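Side-chain contacts in Serine/threonine-protein kinase pknE (Mycobacterium tuberculosis, PDB 2H34), which phosphorylates serine and threonine residues of proteins with ATP as phosphate donor, and probably promotes survival of the bacterium in infected macrophages: residues Glu93-Pro98 against Val140-Ser145; Val224-Leu229 against Pro252-Val257; Asp279-Val282 against Asp286-Ala289. All blocks are in the same frame, centred on the assembly; numbering follows the deposited sequence.

Contact 1: Glu93-Pro98 against Val140-Ser145; sequences EPHVVP and VRQIGS
Glu93 and His95 of the loop between helix 75-88 and strand 99-105 meet Gln142 and Ser145 of helix 133-152. In protein kinase terms this is the loop from helix C to strand beta4, resting on helix E. It is a junction between the two lobes of the kinase fold. The loop makes a type I turn from Glu93 to Val96, and the turn presents both side chains to the helix.

The polar part is centred on the Glu93 carboxylate. The chain bends about CB-CG (chi2 -71°), and the carboxylate folds back over the turn. Within the loop, OE1 accepts the backbone N of His95, which comes from above the carboxylate plane. OE2 accepts His95 ND1 at 3.0 Å, through its syn lone pair. These bonds tie the imidazole to the carboxylate and limit its rotation. Across the contact, Ser145 OG gives a weak hydrogen bond to Glu93 OE2 at 2.9 Å. With OG trans to its own N (chi1 179°), the serine hydroxyl is turned to the carboxylate. OE2 therefore has a partner in each segment. The negative carboxylate would be expected to favour a proton on ND1.

The apolar part is carried by the His95 ring. Gln142 CB sits over one face, 3.6 Å from the ring centroid, in a CH-pi contact. It lies nearer the rim than the centre. The two side chains cross at about a right angle. The ring also stacks with Phe172, and Gln142 touches the same phenylalanine. Glu93 in addition packs on Ala146 and Ala149, further along the same helix.

The backbone of the helix also comes close to the ring: Gln142 O lies 3.5 Å from both CB and CG of His95.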
ATOM      1  N   GLU A  93       1.066  14.426  -3.153  1.00 64.97           N
ATOM      2  CA  GLU A  93       0.700  14.007  -1.825  1.00 64.32           C
ATOM      3  C   GLU A  93       1.971  13.618  -1.066  1.00 63.54           C
ATOM      4  O   GLU A  93       2.861  12.972  -1.635  1.00 63.75           O
ATOM      5  CB  GLU A  93      -0.273  12.847  -1.927  1.00 64.63           C
ATOM      6  CG  GLU A  93      -1.306  12.811  -0.837  1.00 66.48           C
ATOM      7  CD  GLU A  93      -0.698  12.434   0.486  1.00 70.27           C
ATOM      8  OE1 GLU A  93       0.109  11.474   0.504  1.00 70.91           O
ATOM      9  OE2 GLU A  93      -0.995  13.120   1.495  1.00 71.48           O
ATOM     10  N   PRO A  94       2.091  14.053   0.204  1.00 62.30           N
ATOM     11  CA  PRO A  94       3.292  13.825   0.995  1.00 61.49           C
ATOM     12  C   PRO A  94       3.507  12.432   1.582  1.00 60.77           C
ATOM     13  O   PRO A  94       4.559  12.205   2.169  1.00 60.46           O
ATOM     14  CB  PRO A  94       3.148  14.848   2.129  1.00 61.50           C
ATOM     15  CG  PRO A  94       1.728  14.973   2.323  1.00 61.64           C
ATOM     16  CD  PRO A  94       1.121  14.868   0.948  1.00 62.36           C
ATOM     17  N   HIS A  95       2.540  11.524   1.452  1.00 60.19           N
ATOM     18  CA  HIS A  95       2.727  10.131   1.892  1.00 59.92           C
ATOM     19  C   HIS A  95       2.998   9.222   0.705  1.00 59.99           C
ATOM     20  O   HIS A  95       2.878   7.993   0.777  1.00 59.62           O
ATOM     21  CB  HIS A  95       1.526   9.629   2.684  1.00 59.76           C
ATOM     22  CG  HIS A  95       1.179  10.512   3.828  1.00 60.19           C
ATOM     23  ND1 HIS A  95       0.257  11.530   3.721  1.00 60.59           N
ATOM     24  CD2 HIS A  95       1.684  10.584   5.078  1.00 59.73           C
ATOM     25  CE1 HIS A  95       0.195  12.179   4.868  1.00 60.93           C
ATOM     26  NE2 HIS A  95       1.050  11.626   5.708  1.00 61.38           N
ATOM     27  N   VAL A  96       3.351   9.852  -0.398  1.00 59.96           N
ATOM     28  CA  VAL A  96       3.851   9.146  -1.533  1.00 60.63           C
ATOM     29  C   VAL A  96       5.288   9.598  -1.690  1.00 60.90           C
ATOM     30  O   VAL A  96       5.571  10.801  -1.713  1.00 61.20           O
ATOM     31  CB  VAL A  96       2.991   9.394  -2.789  1.00 60.37           C
ATOM     32  CG1 VAL A  96       1.579   8.882  -2.572  1.00 60.54           C
ATOM     33  CG2 VAL A  96       2.950  10.866  -3.118  1.00 62.47           C
ATOM     34  N   VAL A  97       6.186   8.618  -1.745  1.00 61.06           N
ATOM     35  CA  VAL A  97       7.588   8.829  -2.067  1.00 60.80           C
ATOM     36  C   VAL A  97       7.733   9.752  -3.270  1.00 60.98           C
ATOM     37  O   VAL A  97       7.136   9.501  -4.314  1.00 60.55           O
ATOM     38  CB  VAL A  97       8.289   7.490  -2.384  1.00 60.80           C
ATOM     39  CG1 VAL A  97       9.760   7.717  -2.699  1.00 60.85           C
ATOM     40  CG2 VAL A  97       8.137   6.514  -1.222  1.00 60.32           C
ATOM     41  N   PRO A  98       8.498  10.847  -3.105  1.00 61.53           N
ATOM     42  CA  PRO A  98       8.875  11.761  -4.186  1.00 61.88           C
ATOM     43  C   PRO A  98       9.680  11.031  -5.240  1.00 62.67           C
ATOM     44  O   PRO A  98      10.557  10.234  -4.885  1.00 62.90           O
ATOM     45  CB  PRO A  98       9.781  12.765  -3.484  1.00 61.38           C
ATOM     46  CG  PRO A  98       9.368  12.709  -2.067  1.00 61.67           C
ATOM     47  CD  PRO A  98       9.026  11.296  -1.805  1.00 61.40           C
ATOM     48  N   VAL A 140      -3.645   4.318   9.010  1.00 67.79           N
ATOM     49  CA  VAL A 140      -4.629   4.187   7.924  1.00 67.39           C
ATOM     50  C   VAL A 140      -4.926   5.527   7.242  1.00 66.94           C
ATOM     51  O   VAL A 140      -5.017   5.599   6.020  1.00 66.49           O
ATOM     52  CB  VAL A 140      -5.919   3.507   8.410  1.00 67.48           C
ATOM     53  CG1 VAL A 140      -7.000   3.574   7.363  1.00 66.92           C
ATOM     54  CG2 VAL A 140      -5.628   2.051   8.742  1.00 68.24           C
ATOM     55  N   ARG A 141      -5.026   6.589   8.037  1.00 66.94           N
ATOM     56  CA  ARG A 141      -5.353   7.916   7.509  1.00 66.99           C
ATOM     57  C   ARG A 141      -4.358   8.375   6.453  1.00 65.88           C
ATOM     58  O   ARG A 141      -4.757   8.780   5.368  1.00 65.45           O
ATOM     59  CB  ARG A 141      -5.499   8.956   8.633  1.00 67.30           C
ATOM     60  CG  ARG A 141      -6.174  10.247   8.175  1.00 70.64           C
ATOM     61  CD  ARG A 141      -6.155  11.343   9.215  1.00 76.11           C
ATOM     62  NE  ARG A 141      -6.727  10.885  10.483  1.00 82.89           N
ATOM     63  CZ  ARG A 141      -6.086  10.912  11.655  1.00 85.86           C
ATOM     64  NH1 ARG A 141      -4.846  11.396  11.736  1.00 87.23           N
ATOM     65  NH2 ARG A 141      -6.686  10.460  12.757  1.00 85.98           N
ATOM     66  N   GLN A 142      -3.072   8.267   6.769  1.00 65.47           N
ATOM     67  CA  GLN A 142      -1.992   8.660   5.862  1.00 65.64           C
ATOM     68  C   GLN A 142      -1.916   7.844   4.576  1.00 66.34           C
ATOM     69  O   GLN A 142      -1.646   8.405   3.527  1.00 67.11           O
ATOM     70  CB  GLN A 142      -0.636   8.573   6.549  1.00 65.45           C
ATOM     71  CG  GLN A 142      -0.475   9.418   7.765  1.00 64.53           C
ATOM     72  CD  GLN A 142       0.777   9.054   8.524  1.00 65.24           C
ATOM     73  OE1 GLN A 142       0.715   8.325   9.512  1.00 66.76           O
ATOM     74  NE2 GLN A 142       1.928   9.539   8.061  1.00 64.13           N
ATOM     75  N   ILE A 143      -2.104   6.526   4.650  1.00 66.72           N
ATOM     76  CA  ILE A 143      -2.057   5.707   3.448  1.00 66.93           C
ATOM     77  C   ILE A 143      -3.292   5.932   2.581  1.00 67.30           C
ATOM     78  O   ILE A 143      -3.181   6.011   1.356  1.00 67.58           O
ATOM     79  CB  ILE A 143      -1.874   4.203   3.762  1.00 67.03           C
ATOM     80  CG1 ILE A 143      -0.447   3.928   4.190  1.00 67.02           C
ATOM     81  CG2 ILE A 143      -2.158   3.339   2.545  1.00 66.34           C
ATOM     82  CD1 ILE A 143      -0.309   3.933   5.641  1.00 69.19           C
ATOM     83  N   GLY A 144      -4.462   6.041   3.208  1.00 67.24           N
ATOM     84  CA  GLY A 144      -5.702   6.295   2.463  1.00 67.26           C
ATOM     85  C   GLY A 144      -5.575   7.584   1.675  1.00 67.12           C
ATOM     86  O   GLY A 144      -6.053   7.707   0.535  1.00 66.66           O
ATOM     87  N   SER A 145      -4.880   8.529   2.295  1.00 66.79           N
ATOM     88  CA  SER A 145      -4.572   9.803   1.683  1.00 67.00           C
ATOM     89  C   SER A 145      -3.730   9.598   0.425  1.00 67.26           C
ATOM     90  O   SER A 145      -4.073  10.110  -0.638  1.00 67.91           O
ATOM     91  CB  SER A 145      -3.875  10.716   2.701  1.00 66.67           C
ATOM     92  OG  SER A 145      -3.550  11.957   2.141  1.00 65.96           O
TER

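Contact 2: Val224-Leu229 against Pro252-Val257; sequences VLYECL and PRPSTV
Tyr226 holds its CG trans to the backbone N (chi1 -175°), and chi2 of 82° turns the ring plane roughly perpendicular to the plane of CA, CB and CG. The ring thus extends from helix 217-230 to the loop 252-257, where Pro252, Pro254 and Val257 receive it.

Pro252 meets the far end of the ring. Its CB is 3.4 Å from Tyr226 OH and 3.7 Å from Tyr226 CE1. Pro254 comes to the side of the ring. Its CD lies at the edge, in the ring plane, 3.9 Å from Tyr226 CE1. Val257 adds a looser touch: its CG2 is 4.1 Å from Tyr226 OH, with the two side chains at about a right angle. All these contacts are van der Waals.

The loop has its own polar support. Arg253 O accepts both Thr256 N and Thr256 OG1, the latter at 2.7 Å. The two donors reach it from opposite faces of its plane. This double grip closes the 3-10 turn 254-256, which carries Pro254. Tyr226 and Pro252 both also pack on Pro234, while Pro254 rests on Ile269 of helix 264-272.

The arrangement belongs to the large helical lobe of a protein kinase: an aromatic side chain of the central helix F packs against the proline-rich loop between helices G and H.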
ATOM      1  N   VAL A 224      -6.635  -4.059   6.014  1.00 74.52           N
ATOM      2  CA  VAL A 224      -5.408  -3.659   6.674  1.00 74.28           C
ATOM      3  C   VAL A 224      -5.707  -3.025   8.039  1.00 74.60           C
ATOM      4  O   VAL A 224      -5.061  -3.363   9.045  1.00 74.81           O
ATOM      5  CB  VAL A 224      -4.556  -2.724   5.799  1.00 74.10           C
ATOM      6  CG1 VAL A 224      -3.390  -2.183   6.600  1.00 74.39           C
ATOM      7  CG2 VAL A 224      -4.041  -3.461   4.588  1.00 73.08           C
ATOM      8  N   LEU A 225      -6.693  -2.128   8.077  1.00 74.41           N
ATOM      9  CA  LEU A 225      -7.113  -1.512   9.327  1.00 74.16           C
ATOM     10  C   LEU A 225      -7.502  -2.598  10.326  1.00 74.56           C
ATOM     11  O   LEU A 225      -7.012  -2.614  11.462  1.00 74.32           O
ATOM     12  CB  LEU A 225      -8.285  -0.560   9.087  1.00 74.12           C
ATOM     13  CG  LEU A 225      -8.998   0.031  10.318  1.00 73.59           C
ATOM     14  CD1 LEU A 225      -8.058   0.837  11.207  1.00 71.82           C
ATOM     15  CD2 LEU A 225     -10.187   0.876   9.889  1.00 72.20           C
ATOM     16  N   TYR A 226      -8.367  -3.514   9.884  1.00 74.86           N
ATOM     17  CA  TYR A 226      -8.772  -4.648  10.697  1.00 75.30           C
ATOM     18  C   TYR A 226      -7.579  -5.315  11.350  1.00 75.52           C
ATOM     19  O   TYR A 226      -7.538  -5.476  12.576  1.00 75.48           O
ATOM     20  CB  TYR A 226      -9.510  -5.679   9.859  1.00 75.57           C
ATOM     21  CG  TYR A 226     -10.058  -6.838  10.686  1.00 76.77           C
ATOM     22  CD1 TYR A 226     -11.268  -6.719  11.378  1.00 76.65           C
ATOM     23  CD2 TYR A 226      -9.359  -8.047  10.782  1.00 77.32           C
ATOM     24  CE1 TYR A 226     -11.760  -7.776  12.135  1.00 77.65           C
ATOM     25  CE2 TYR A 226      -9.847  -9.104  11.535  1.00 76.84           C
ATOM     26  CZ  TYR A 226     -11.044  -8.963  12.201  1.00 77.26           C
ATOM     27  OH  TYR A 226     -11.518 -10.004  12.949  1.00 78.01           O
ATOM     28  N   GLU A 227      -6.606  -5.689  10.521  1.00 75.77           N
ATOM     29  CA  GLU A 227      -5.426  -6.398  10.997  1.00 76.13           C
ATOM     30  C   GLU A 227      -4.642  -5.620  12.043  1.00 75.83           C
ATOM     31  O   GLU A 227      -4.162  -6.213  13.016  1.00 75.83           O
ATOM     32  CB  GLU A 227      -4.510  -6.792   9.844  1.00 76.36           C
ATOM     33  CG  GLU A 227      -3.442  -7.774  10.284  1.00 77.53           C
ATOM     34  CD  GLU A 227      -2.679  -8.394   9.136  1.00 78.71           C
ATOM     35  OE1 GLU A 227      -3.131  -8.272   7.969  1.00 78.21           O
ATOM     36  OE2 GLU A 227      -1.629  -9.015   9.416  1.00 78.52           O
ATOM     37  N   CYS A 228      -4.525  -4.307  11.843  1.00 75.25           N
ATOM     38  CA  CYS A 228      -3.834  -3.435  12.789  1.00 75.19           C
ATOM     39  C   CYS A 228      -4.496  -3.474  14.150  1.00 75.09           C
ATOM     40  O   CYS A 228      -3.836  -3.344  15.186  1.00 74.72           O
ATOM     41  CB  CYS A 228      -3.854  -1.987  12.299  1.00 75.40           C
ATOM     42  SG  CYS A 228      -2.948  -1.680  10.776  1.00 75.93           S
ATOM     43  N   LEU A 229      -5.815  -3.633  14.129  1.00 75.22           N
ATOM     44  CA  LEU A 229      -6.612  -3.601  15.341  1.00 75.21           C
ATOM     45  C   LEU A 229      -6.533  -4.930  16.062  1.00 75.20           C
ATOM     46  O   LEU A 229      -6.163  -4.995  17.236  1.00 75.09           O
ATOM     47  CB  LEU A 229      -8.068  -3.245  15.014  1.00 74.99           C
ATOM     48  CG  LEU A 229      -8.312  -1.803  14.549  1.00 75.13           C
ATOM     49  CD1 LEU A 229      -9.657  -1.647  13.853  1.00 74.81           C
ATOM     50  CD2 LEU A 229      -8.186  -0.823  15.714  1.00 75.23           C
ATOM     51  N   PRO A 252     -16.206  -9.735   9.695  1.00 73.05           N
ATOM     52  CA  PRO A 252     -15.924  -9.868  11.128  1.00 73.38           C
ATOM     53  C   PRO A 252     -16.162  -8.577  11.901  1.00 73.88           C
ATOM     54  O   PRO A 252     -16.078  -7.485  11.321  1.00 73.89           O
ATOM     55  CB  PRO A 252     -14.427 -10.200  11.163  1.00 73.12           C
ATOM     56  CG  PRO A 252     -14.030 -10.460   9.751  1.00 72.74           C
ATOM     57  CD  PRO A 252     -14.961  -9.691   8.909  1.00 72.82           C
ATOM     58  N   ARG A 253     -16.432  -8.717  13.200  1.00 74.23           N
ATOM     59  CA  ARG A 253     -16.644  -7.583  14.107  1.00 74.54           C
ATOM     60  C   ARG A 253     -15.471  -7.418  15.092  1.00 74.76           C
ATOM     61  O   ARG A 253     -15.453  -8.053  16.145  1.00 74.52           O
ATOM     62  CB  ARG A 253     -17.982  -7.732  14.851  1.00 74.24           C
ATOM     63  N   PRO A 254     -14.501  -6.537  14.757  1.00 75.26           N
ATOM     64  CA  PRO A 254     -13.212  -6.365  15.453  1.00 75.54           C
ATOM     65  C   PRO A 254     -13.292  -6.237  16.975  1.00 75.93           C
ATOM     66  O   PRO A 254     -12.406  -6.727  17.680  1.00 76.14           O
ATOM     67  CB  PRO A 254     -12.656  -5.064  14.854  1.00 75.25           C
ATOM     68  CG  PRO A 254     -13.799  -4.431  14.149  1.00 75.29           C
ATOM     69  CD  PRO A 254     -14.614  -5.579  13.648  1.00 75.36           C
ATOM     70  N   SER A 255     -14.335  -5.587  17.475  1.00 76.18           N
ATOM     71  CA  SER A 255     -14.529  -5.472  18.915  1.00 76.54           C
ATOM     72  C   SER A 255     -14.708  -6.833  19.608  1.00 76.77           C
ATOM     73  O   SER A 255     -14.429  -6.967  20.804  1.00 76.77           O
ATOM     74  CB  SER A 255     -15.717  -4.566  19.207  1.00 76.51           C
ATOM     75  OG  SER A 255     -16.797  -4.912  18.369  1.00 76.34           O
ATOM     76  N   THR A 256     -15.147  -7.842  18.858  1.00 76.95           N
ATOM     77  CA  THR A 256     -15.326  -9.180  19.427  1.00 77.39           C
ATOM     78  C   THR A 256     -14.013  -9.947  19.609  1.00 77.43           C
ATOM     79  O   THR A 256     -14.026 -11.111  20.004  1.00 77.41           O
ATOM     80  CB  THR A 256     -16.343 -10.074  18.629  1.00 77.59           C
ATOM     81  OG1 THR A 256     -15.783 -10.464  17.367  1.00 77.86           O
ATOM     82  CG2 THR A 256     -17.696  -9.363  18.416  1.00 77.58           C
ATOM     83  N   VAL A 257     -12.884  -9.303  19.329  1.00 77.78           N
ATOM     84  CA  VAL A 257     -11.585  -9.958  19.520  1.00 78.01           C
ATOM     85  C   VAL A 257     -10.783  -9.373  20.692  1.00 78.42           C
ATOM     86  O   VAL A 257     -10.668 -10.010  21.737  1.00 78.62           O
ATOM     87  CB  VAL A 257     -10.738  -9.991  18.225  1.00 77.88           C
ATOM     88  CG1 VAL A 257      -9.697 -11.101  18.309  1.00 77.39           C
ATOM     89  CG2 VAL A 257     -11.627 -10.188  17.003  1.00 77.82           C
TER

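Contact 3: Asp279-Val282 against Asp286-Ala289; sequences DRYV and DLSA
Tyr281 and Leu287 join the loop before the last modelled helix of the kinase domain to the first turns of that helix, 284-293. This is the C-terminal part of the large lobe, where kinase nomenclature places the ninth lettered helix. The contact is local in sequence. The chain leaves the loop, turns at the helix start, and sets the helix backbone against the tyrosine ring.

Tyr281 has CG opposite its carbonyl carbon (chi1 -57°), which places the ring beside the helix. One face of the ring is covered by Leu287. Leu287 CA stands 4.0 Å from the ring centroid, 13° off the normal, in a CH-pi contact. The backbone N of Leu287 lies over the same ring, 3.8 Å from Tyr281 CG. The leucine side chain leaves at about a right angle to the tyrosine, and its CG is 4.2 Å from Tyr281 CD1.

Asp286 comes obliquely from the same side, toward the CD2 part of the ring. Its O is 3.8 Å from Tyr281 CD2, and its CB is 4.0 Å from the same carbon.

Both partners also pack on neighbouring helices. Tyr281 touches Val268 and Arg271 of helix 264-272, and Leu287 packs on Leu221, Thr222 and Leu225 of helix 217-230. The adjacent Arg280 forms a salt bridge with Glu205, the glutamate of the Ala-Pro-Glu motif, a pairing familiar from the protein kinase fold.

The two segments share no hydrogen bond. Their fit rests on dispersion and CH-pi contact between an aromatic face and a helix backbone. The Tyr281 ring face is held by packing against the Leu287 backbone, without a polar bond between the segments to set its direction.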
ATOM      1  N   ASP A 279     -21.794  -0.309  -1.612  1.00 74.29           N
ATOM      2  CA  ASP A 279     -22.112  -0.107  -0.198  1.00 74.07           C
ATOM      3  C   ASP A 279     -20.949   0.390   0.629  1.00 73.66           C
ATOM      4  O   ASP A 279     -21.131   0.713   1.797  1.00 74.06           O
ATOM      5  CB  ASP A 279     -22.622  -1.394   0.409  1.00 73.81           C
ATOM      6  CG  ASP A 279     -23.665  -2.016  -0.433  1.00 75.34           C
ATOM      7  OD1 ASP A 279     -24.376  -1.241  -1.106  1.00 76.93           O
ATOM      8  OD2 ASP A 279     -23.767  -3.262  -0.450  1.00 77.72           O
ATOM      9  N   ARG A 280     -19.761   0.429   0.038  1.00 72.94           N
ATOM     10  CA  ARG A 280     -18.558   0.743   0.786  1.00 72.65           C
ATOM     11  C   ARG A 280     -18.366   2.237   0.745  1.00 72.54           C
ATOM     12  O   ARG A 280     -19.148   2.936   0.097  1.00 72.73           O
ATOM     13  CB  ARG A 280     -17.339   0.049   0.183  1.00 72.53           C
ATOM     14  CG  ARG A 280     -17.406  -1.456   0.225  1.00 72.90           C
ATOM     15  CD  ARG A 280     -16.196  -2.041  -0.458  1.00 73.72           C
ATOM     16  NE  ARG A 280     -16.481  -3.329  -1.087  1.00 73.18           N
ATOM     17  CZ  ARG A 280     -15.980  -3.704  -2.262  1.00 73.45           C
ATOM     18  NH1 ARG A 280     -15.188  -2.877  -2.934  1.00 75.15           N
ATOM     19  NH2 ARG A 280     -16.268  -4.894  -2.767  1.00 72.21           N
ATOM     20  N   TYR A 281     -17.331   2.727   1.425  1.00 71.64           N
ATOM     21  CA  TYR A 281     -16.981   4.125   1.337  1.00 71.12           C
ATOM     22  C   TYR A 281     -16.489   4.395  -0.064  1.00 70.67           C
ATOM     23  O   TYR A 281     -15.913   3.522  -0.695  1.00 70.46           O
ATOM     24  CB  TYR A 281     -15.910   4.484   2.351  1.00 71.46           C
ATOM     25  CG  TYR A 281     -16.276   4.179   3.789  1.00 72.43           C
ATOM     26  CD1 TYR A 281     -15.865   2.993   4.398  1.00 73.88           C
ATOM     27  CD2 TYR A 281     -17.010   5.084   4.549  1.00 72.96           C
ATOM     28  CE1 TYR A 281     -16.193   2.715   5.720  1.00 74.28           C
ATOM     29  CE2 TYR A 281     -17.336   4.817   5.867  1.00 73.44           C
ATOM     30  CZ  TYR A 281     -16.931   3.635   6.442  1.00 74.01           C
ATOM     31  OH  TYR A 281     -17.246   3.374   7.746  1.00 74.71           O
ATOM     32  N   VAL A 282     -16.755   5.599  -0.553  1.00 70.68           N
ATOM     33  CA  VAL A 282     -16.388   5.995  -1.910  1.00 70.55           C
ATOM     34  C   VAL A 282     -14.911   6.392  -1.979  1.00 70.55           C
ATOM     35  O   VAL A 282     -14.260   6.233  -3.017  1.00 70.19           O
ATOM     36  CB  VAL A 282     -17.314   7.126  -2.402  1.00 70.33           C
ATOM     37  CG1 VAL A 282     -16.827   7.728  -3.720  1.00 69.70           C
ATOM     38  CG2 VAL A 282     -18.707   6.566  -2.579  1.00 71.28           C
ATOM     39  N   ASP A 286     -13.055   8.963   3.317  1.00 72.84           N
ATOM     40  CA  ASP A 286     -14.278   8.718   4.071  1.00 73.25           C
ATOM     41  C   ASP A 286     -14.116   7.555   5.022  1.00 73.30           C
ATOM     42  O   ASP A 286     -14.637   7.588   6.140  1.00 73.95           O
ATOM     43  CB  ASP A 286     -15.462   8.497   3.140  1.00 73.33           C
ATOM     44  CG  ASP A 286     -15.815   9.738   2.352  1.00 74.50           C
ATOM     45  OD1 ASP A 286     -16.400   9.580   1.262  1.00 76.47           O
ATOM     46  OD2 ASP A 286     -15.501  10.867   2.806  1.00 75.45           O
ATOM     47  N   LEU A 287     -13.394   6.530   4.577  1.00 72.99           N
ATOM     48  CA  LEU A 287     -12.953   5.470   5.465  1.00 72.75           C
ATOM     49  C   LEU A 287     -12.247   6.082   6.668  1.00 72.77           C
ATOM     50  O   LEU A 287     -12.680   5.906   7.811  1.00 72.55           O
ATOM     51  CB  LEU A 287     -11.970   4.572   4.732  1.00 73.00           C
ATOM     52  CG  LEU A 287     -11.761   3.132   5.200  1.00 73.00           C
ATOM     53  CD1 LEU A 287     -10.498   2.628   4.561  1.00 73.54           C
ATOM     54  CD2 LEU A 287     -11.671   2.974   6.696  1.00 73.02           C
ATOM     55  N   SER A 288     -11.157   6.804   6.397  1.00 72.74           N
ATOM     56  CA  SER A 288     -10.365   7.439   7.445  1.00 72.26           C
ATOM     57  C   SER A 288     -11.280   8.192   8.374  1.00 71.80           C
ATOM     58  O   SER A 288     -11.214   8.010   9.584  1.00 72.16           O
ATOM     59  CB  SER A 288      -9.322   8.401   6.861  1.00 72.54           C
ATOM     60  OG  SER A 288      -8.118   7.732   6.536  1.00 72.41           O
ATOM     61  N   ALA A 289     -12.149   9.024   7.805  1.00 71.12           N
ATOM     62  CA  ALA A 289     -12.965   9.907   8.619  1.00 70.56           C
ATOM     63  C   ALA A 289     -13.780   9.065   9.590  1.00 70.60           C
ATOM     64  O   ALA A 289     -13.766   9.315  10.802  1.00 70.78           O
ATOM     65  CB  ALA A 289     -13.851  10.795   7.753  1.00 69.96           C
TER

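How the contacts relate
Along the chain the contacts follow in series: contact 1 closes before contact 2 opens, and contact 2 before contact 3. Their centres are 22 Å apart for contacts 1 and 2, and 16 Å for each of the other pairs. Contact 1 lies at the junction of the lobes; contacts 2 and 3 lie in the large helical lobe. Leu225 of contact 2 touches both other contacts. Its CD1 is 3.7 Å from CG2 of Val140 on helix 133-152, and its CD2 is 4.1 Å from CD2 of Leu287 on helix 284-293. Three helices thus join an interlobe loop and two loops of the large lobe through shared apolar packing.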